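Local structure of sugar ABC transporter, periplasmic sugar-binding protein (Caulobacter crescentus, 4IRX) at residues Ile137-Asp140 with Ser144-Ile147; Thr168-Asn173 with Gln184-Ser189. The protein binds myo-inositol and, as a periplasmic binding protein, probably hands it to an ABC transporter for nutrient uptake. One frame throughout, in Å; residues are numbered along the deposited sequence. Where two conformers were deposited one is given.

Contact 1: residues Ile137-Asp140 with Ser144-Ile147; sequences ITND and SSSI. With INS (1,2,3,4,5,6-hexahydroxy-cyclohexane), chain C.
The myo-inositol pocket is built partly where strand 132-138 runs out and helix 144-160 begins, and here Asn139 meets Ser145 and Ser146 across the turn of a beta-alpha-beta unit. Asn139 has its CG between the backbone N and the carbonyl carbon (chi1 63°), which swings the amide toward the first turn of the helix and the inositol. Its ND2 gives an almost straight bond (174°) to O5 of the inositol, 2.8 Å away, while a second, weak bond runs from ND2 to Ser145 OG at 3.3 Å. The other end of the amide rests against the helix, with Asn139 OD1 3.2 Å from Ser146 CA. In the Ser146 conformer described here, OG donates to the carbonyl O of Asn139 over 2.8 Å, coming from above the carbonyl plane; a second conformer was modelled, so this tie is perhaps not permanent. On the ligand side, Ser145 OG is hydrogen-bonded to inositol O6 (2.6 Å) and is also linked to Ser143 OG. Asp140 OD2 accepts from inositol O5 at 2.6 Å, and the same oxygen takes a bond from Gln20 and a salt bridge from Arg97, which probably keeps the carboxylate ionised. O5 thus accepts a hydrogen bond from the amide of Asn139 and donates one to the carboxylate of Asp140. Using this hydroxyl as donor and acceptor at once is likely to make this part of the site sensitive to where it sits on the ring.

Contact 2: residues Thr168-Asn173 with Gln184-Ser189; sequences TEQTAN and QNILTS
Helix 176-189 lies against strand 164-171, and the two backbones come nearest where Thr168 CA and Ile186 CA are 7.7 Å apart, a spacing bridged by side chains. Ile186 supplies the helix side of the contact. Its CG1 stands anti to its own carbonyl carbon, beside the backbone N (chi1 -68°), and the chain then runs on extended to CD1; this CG1-CD1 arm is shared by both strand partners, while CG2 meets Thr168 alone. Thr168 and Ile186 reach toward each other tip to tip: Thr168 CG2 touches Ile186 CG2 at 3.6 Å and Ile186 CD1 at 3.7 Å. Gln170, approaching from the opposite direction, lays its amide beside the shared arm, NE2 lying 3.7 Å from Ile186 CG1. That amide is steadied within the strand by a nearly straight bond from NE2 to Thr168 OG1 (3.0 Å, 168°), with the hydroxyl in the plane of the amide; Thr168 has a second modelled conformer, however, so the bond may not always be made. Replacing Gln170 by an alanine would probably leave Thr168 OG1 without its amide donor and open a gap beside CG1 of Ile186. Further along the helix, Ser189 OG donates to the carbonyl O of Ile186 at 2.7 Å. Ile186 also packs on Val135 and Ile137 of strand 132-138. A helix sealing the face of a parallel sheet with an aliphatic residue is the ordinary packing of an alpha/beta lobe in periplasmic binding proteins.

In the fold
Contacts 1 and 2 lean on neighbouring strands of one parallel sheet, 132-138 and 164-171, with helix 144-160 as the crossover between them, yet they differ with depth. Contact 1 is fully buried at the ligand cleft, its centre about 8 Å from the centre of the chain, and is polar, with a serine hydroxyl, an amide and a carboxylate meeting the inositol. Contact 2, its centre about 20 Å from that of the chain, is partly buried at the sheet's edge strand and made by van der Waals packing of Ile186 against a Thr methyl and a Gln amide. They meet directly: Thr138 N lies 2.8 Å from Gln170 O, a probable hydrogen bond, and Ile137 CD1 packs on Ile186 CD1.

Contact 1: residues Ile137-Asp140 with Ser144-Ile147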
ATOM      1  N   ILE A 137       2.844  -9.342   9.986  1.00  9.86           N
ATOM      2  CA  ILE A 137       1.412  -9.071   9.832  1.00 10.09           C
ATOM      3  C   ILE A 137       1.207  -8.404   8.466  1.00  9.30           C
ATOM      4  O   ILE A 137       1.704  -7.307   8.211  1.00 11.28           O
ATOM      5  CB  ILE A 137       0.881  -8.119  10.934  1.00 11.33           C
ATOM      6  CG1 ILE A 137       1.214  -8.668  12.330  1.00 13.04           C
ATOM      7  CG2 ILE A 137      -0.611  -7.868  10.740  1.00 11.94           C
ATOM      8  CD1 ILE A 137       0.477  -9.928  12.703  1.00 15.93           C
ATOM      9  N   THR A 138       0.505  -9.088   7.566  1.00  9.25           N
ATOM     10  CA  THR A 138       0.446  -8.661   6.165  1.00  9.82           C
ATOM     11  C   THR A 138      -0.781  -7.812   5.839  1.00 10.38           C
ATOM     12  O   THR A 138      -1.817  -7.896   6.514  1.00 11.07           O
ATOM     13  CB  THR A 138       0.490  -9.851   5.178  1.00 11.33           C
ATOM     14  OG1 THR A 138      -0.769 -10.552   5.214  1.00 14.22           O
ATOM     15  CG2 THR A 138       1.622 -10.809   5.532  1.00 13.87           C
ATOM     16  N   ASN A 139      -0.633  -6.962   4.826  1.00 10.41           N
ATOM     17  CA  ASN A 139      -1.735  -6.162   4.296  1.00 10.05           C
ATOM     18  C   ASN A 139      -2.542  -6.927   3.233  1.00 12.02           C
ATOM     19  O   ASN A 139      -2.138  -8.013   2.820  1.00 11.81           O
ATOM     20  CB  ASN A 139      -1.165  -4.879   3.681  1.00  9.89           C
ATOM     21  CG  ASN A 139      -0.237  -5.150   2.504  1.00 13.02           C
ATOM     22  OD1 ASN A 139       0.731  -5.906   2.633  1.00 11.33           O
ATOM     23  ND2 ASN A 139      -0.510  -4.512   1.348  1.00 10.75           N
ATOM     24  N   ASP A 140      -3.657  -6.323   2.802  1.00 11.70           N
ATOM     25  CA  ASP A 140      -4.476  -6.750   1.633  1.00 13.55           C
ATOM     26  C   ASP A 140      -3.946  -7.968   0.842  1.00 14.66           C
ATOM     27  O   ASP A 140      -3.167  -7.804  -0.103  1.00 12.29           O
ATOM     28  CB  ASP A 140      -4.612  -5.583   0.618  1.00 11.96           C
ATOM     29  CG  ASP A 140      -5.519  -4.464   1.081  1.00 13.05           C
ATOM     30  OD1 ASP A 140      -6.579  -4.699   1.729  1.00 15.62           O
ATOM     31  OD2 ASP A 140      -5.209  -3.298   0.758  1.00 12.35           O
ATOM     32  N   SER A 144      -0.811  -7.060  -5.198  1.00 11.41           N
ATOM     33  CA  SER A 144       0.618  -7.204  -5.512  1.00 11.44           C
ATOM     34  C   SER A 144       1.509  -6.567  -4.445  1.00 13.87           C
ATOM     35  O   SER A 144       2.620  -7.027  -4.190  1.00 11.40           O
ATOM     36  CB  SER A 144       0.962  -6.604  -6.879  1.00 12.31           C
ATOM     37  OG  SER A 144       0.928  -5.184  -6.820  1.00 12.39           O
ATOM     38  N   SER A 145       1.017  -5.517  -3.792  1.00  9.10           N
ATOM     39  CA  SER A 145       1.839  -4.844  -2.799  1.00 10.44           C
ATOM     40  C   SER A 145       2.105  -5.748  -1.599  1.00 13.56           C
ATOM     41  O   SER A 145       3.212  -5.744  -1.049  1.00 11.73           O
ATOM     42  CB  SER A 145       1.219  -3.522  -2.377  1.00 13.48           C
ATOM     43  OG  SER A 145      -0.054  -3.750  -1.806  1.00 13.66           O
ATOM     44  N   SER A 146       1.106  -6.525  -1.193  1.00 11.60           N
ATOM     45  CA  SER A 146       1.285  -7.486  -0.110  0.74 11.11           C
ATOM     46  C   SER A 146       2.226  -8.599  -0.545  1.00 12.80           C
ATOM     47  O   SER A 146       3.192  -8.924   0.143  1.00 11.22           O
ATOM     48  CB  SER A 146      -0.056  -8.061   0.299  0.74 12.10           C
ATOM     49  OG  SER A 146       0.107  -8.940   1.396  0.74 10.17           O
ATOM     50  N   ILE A 147       1.940  -9.194  -1.689  1.00 11.68           N
ATOM     51  CA  ILE A 147       2.767 -10.276  -2.202  1.00 13.18           C
ATOM     52  C   ILE A 147       4.232  -9.871  -2.322  1.00 10.48           C
ATOM     53  O   ILE A 147       5.126 -10.605  -1.885  1.00 11.29           O
ATOM     54  CB  ILE A 147       2.210 -10.760  -3.556  1.00 13.41           C
ATOM     55  CG1 ILE A 147       0.800 -11.321  -3.350  1.00 18.67           C
ATOM     56  CG2 ILE A 147       3.150 -11.762  -4.190  1.00 15.27           C
ATOM     57  CD1 ILE A 147       0.017 -11.522  -4.631  1.00 23.78           C
TER
HETATM   58  C1  INS C 401      -0.738   0.386   0.284  1.00  8.24           C
HETATM   59  C2  INS C 401      -0.655   0.869   1.694  1.00  8.99           C
HETATM   60  C3  INS C 401      -1.971   0.596   2.375  1.00  8.66           C
HETATM   61  C4  INS C 401      -2.255  -0.872   2.384  1.00 10.19           C
HETATM   62  C5  INS C 401      -2.388  -1.375   0.996  1.00  8.58           C
HETATM   63  C6  INS C 401      -1.144  -1.072   0.195  1.00 10.68           C
HETATM   64  O1  INS C 401       0.486   0.596  -0.373  1.00  8.29           O
HETATM   65  O2  INS C 401       0.401   0.233   2.348  1.00 10.06           O
HETATM   66  O3  INS C 401      -1.973   1.116   3.682  1.00  9.33           O
HETATM   67  O4  INS C 401      -3.400  -1.150   3.125  1.00 11.40           O
HETATM   68  O5  INS C 401      -2.654  -2.741   1.027  1.00 10.97           O
HETATM   69  O6  INS C 401      -1.238  -1.567  -1.116  1.00  8.84           O

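Contact 2: residues Thr168-Asn173 with Gln184-Ser189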
ATOM      1  N   THR A 168       5.455 -16.505  13.196  1.00 13.08           N
ATOM      2  CA  THR A 168       4.210 -16.677  12.471  0.56 12.73           C
ATOM      3  C   THR A 168       4.030 -15.525  11.496  1.00 11.97           C
ATOM      4  O   THR A 168       4.596 -14.447  11.655  1.00 12.22           O
ATOM      5  CB  THR A 168       3.000 -16.841  13.413  0.56 18.80           C
ATOM      6  OG1 THR A 168       1.821 -17.115  12.647  0.56 11.67           O
ATOM      7  CG2 THR A 168       2.798 -15.607  14.230  0.56 14.76           C
ATOM      8  N   GLU A 169       3.312 -15.815  10.422  1.00 12.33           N
ATOM      9  CA  GLU A 169       2.993 -14.810   9.413  1.00 11.73           C
ATOM     10  C   GLU A 169       1.491 -14.887   9.176  1.00 13.51           C
ATOM     11  O   GLU A 169       0.976 -15.965   8.824  1.00 15.83           O
ATOM     12  CB  GLU A 169       3.794 -15.094   8.140  1.00 15.19           C
ATOM     13  CG  GLU A 169       3.506 -14.180   6.956  1.00 14.54           C
ATOM     14  CD  GLU A 169       4.471 -14.431   5.804  1.00 20.94           C
ATOM     15  OE1 GLU A 169       5.710 -14.379   6.019  1.00 23.00           O
ATOM     16  OE2 GLU A 169       3.990 -14.709   4.685  1.00 23.67           O
ATOM     17  N   GLN A 170       0.782 -13.779   9.416  1.00  9.38           N
ATOM     18  CA  GLN A 170      -0.667 -13.763   9.321  1.00  8.98           C
ATOM     19  C   GLN A 170      -1.123 -12.458   8.723  1.00 13.44           C
ATOM     20  O   GLN A 170      -0.425 -11.450   8.840  1.00 14.44           O
ATOM     21  CB  GLN A 170      -1.323 -13.980  10.692  1.00 13.95           C
ATOM     22  CG  GLN A 170      -1.088 -15.399  11.216  1.00 16.85           C
ATOM     23  CD  GLN A 170      -1.713 -15.638  12.562  1.00 23.97           C
ATOM     24  OE1 GLN A 170      -2.812 -15.154  12.836  1.00 19.11           O
ATOM     25  NE2 GLN A 170      -1.015 -16.395  13.419  1.00 21.92           N
ATOM     26  N   THR A 171      -2.284 -12.461   8.075  1.00 11.26           N
ATOM     27  CA  THR A 171      -2.824 -11.206   7.573  1.00 10.58           C
ATOM     28  C   THR A 171      -3.752 -10.555   8.582  1.00 11.85           C
ATOM     29  O   THR A 171      -4.403 -11.233   9.387  1.00 12.59           O
ATOM     30  CB  THR A 171      -3.535 -11.360   6.211  1.00 10.15           C
ATOM     31  OG1 THR A 171      -3.736 -10.050   5.660  1.00 11.72           O
ATOM     32  CG2 THR A 171      -4.875 -12.073   6.354  1.00 15.49           C
ATOM     33  N   ALA A 172      -3.795  -9.227   8.557  1.00  9.67           N
ATOM     34  CA  ALA A 172      -4.863  -8.508   9.205  1.00  7.07           C
ATOM     35  C   ALA A 172      -5.658  -7.660   8.216  1.00  9.32           C
ATOM     36  O   ALA A 172      -6.360  -6.730   8.617  1.00 11.00           O
ATOM     37  CB  ALA A 172      -4.351  -7.694  10.386  1.00 10.58           C
ATOM     38  N   ASN A 173      -5.527  -7.966   6.920  1.00 10.97           N
ATOM     39  CA  ASN A 173      -6.416  -7.443   5.879  1.00 10.52           C
ATOM     40  C   ASN A 173      -6.461  -5.910   5.816  1.00 10.06           C
ATOM     41  O   ASN A 173      -7.463  -5.309   5.456  1.00 11.16           O
ATOM     42  CB  ASN A 173      -7.826  -8.051   6.056  1.00 11.21           C
ATOM     43  CG  ASN A 173      -7.819  -9.543   5.851  1.00 11.13           C
ATOM     44  OD1 ASN A 173      -7.483 -10.021   4.774  1.00 16.20           O
ATOM     45  ND2 ASN A 173      -8.153 -10.296   6.897  1.00 15.13           N
ATOM     46  N   GLN A 184      -2.815  -9.744  19.298  1.00 10.11           N
ATOM     47  CA  GLN A 184      -3.034 -10.241  20.654  1.00  9.00           C
ATOM     48  C   GLN A 184      -2.955 -11.752  20.731  1.00  7.63           C
ATOM     49  O   GLN A 184      -2.289 -12.307  21.612  1.00  9.57           O
ATOM     50  CB  GLN A 184      -4.386  -9.778  21.195  1.00  8.10           C
ATOM     51  CG  GLN A 184      -4.379  -8.301  21.588  1.00  9.72           C
ATOM     52  CD  GLN A 184      -5.677  -7.871  22.221  1.00 10.62           C
ATOM     53  OE1 GLN A 184      -6.754  -8.046  21.626  1.00 14.49           O
ATOM     54  NE2 GLN A 184      -5.596  -7.321  23.435  1.00 11.26           N
ATOM     55  N   ASN A 185      -3.604 -12.430  19.786  1.00  9.01           N
ATOM     56  CA  ASN A 185      -3.644 -13.874  19.807  1.00  8.77           C
ATOM     57  C   ASN A 185      -2.250 -14.463  19.543  1.00 10.41           C
ATOM     58  O   ASN A 185      -1.866 -15.469  20.157  1.00 11.06           O
ATOM     59  CB  ASN A 185      -4.677 -14.368  18.811  1.00  8.69           C
ATOM     60  CG  ASN A 185      -6.084 -14.239  19.333  1.00 13.45           C
ATOM     61  OD1 ASN A 185      -6.293 -14.069  20.537  1.00 13.96           O
ATOM     62  ND2 ASN A 185      -7.063 -14.295  18.433  1.00 14.37           N
ATOM     63  N   ILE A 186      -1.486 -13.821  18.655  1.00 12.25           N
ATOM     64  CA  ILE A 186      -0.121 -14.250  18.397  1.00 11.03           C
ATOM     65  C   ILE A 186       0.718 -14.082  19.655  1.00 10.27           C
ATOM     66  O   ILE A 186       1.469 -14.999  20.039  1.00 12.00           O
ATOM     67  CB  ILE A 186       0.488 -13.467  17.234  1.00 10.56           C
ATOM     68  CG1 ILE A 186      -0.218 -13.859  15.930  1.00 10.88           C
ATOM     69  CG2 ILE A 186       1.993 -13.731  17.170  1.00 10.25           C
ATOM     70  CD1 ILE A 186       0.196 -12.983  14.742  1.00 11.26           C
ATOM     71  N   LEU A 187       0.568 -12.941  20.323  1.00  8.94           N
ATOM     72  CA  LEU A 187       1.327 -12.717  21.570  1.00  7.64           C
ATOM     73  C   LEU A 187       0.976 -13.749  22.628  1.00 10.33           C
ATOM     74  O   LEU A 187       1.855 -14.257  23.308  1.00 13.87           O
ATOM     75  CB  LEU A 187       1.143 -11.285  22.084  1.00 11.47           C
ATOM     76  CG  LEU A 187       1.699 -10.199  21.161  1.00  9.44           C
ATOM     77  CD1 LEU A 187       1.269  -8.845  21.709  1.00 11.75           C
ATOM     78  CD2 LEU A 187       3.239 -10.285  21.108  1.00 13.51           C
ATOM     79  N   THR A 188      -0.307 -14.073  22.750  1.00  8.13           N
ATOM     80  CA  THR A 188      -0.740 -15.070  23.715  1.00  9.22           C
ATOM     81  C   THR A 188      -0.130 -16.430  23.407  1.00 15.34           C
ATOM     82  O   THR A 188       0.303 -17.149  24.313  1.00 15.20           O
ATOM     83  CB  THR A 188      -2.269 -15.146  23.705  1.00  7.12           C
ATOM     84  OG1 THR A 188      -2.767 -13.915  24.205  1.00 10.06           O
ATOM     85  CG2 THR A 188      -2.779 -16.328  24.576  1.00 10.28           C
ATOM     86  N   SER A 189      -0.067 -16.782  22.126  1.00 10.46           N
ATOM     87  CA  SER A 189       0.512 -18.070  21.706  1.00 12.02           C
ATOM     88  C   SER A 189       1.997 -18.192  22.000  1.00 15.53           C
ATOM     89  O   SER A 189       2.517 -19.302  22.059  1.00 21.27           O
ATOM     90  CB  SER A 189       0.228 -18.324  20.228  1.00 13.33           C
ATOM     91  OG  SER A 189       1.131 -17.624  19.370  1.00 21.19           O
TER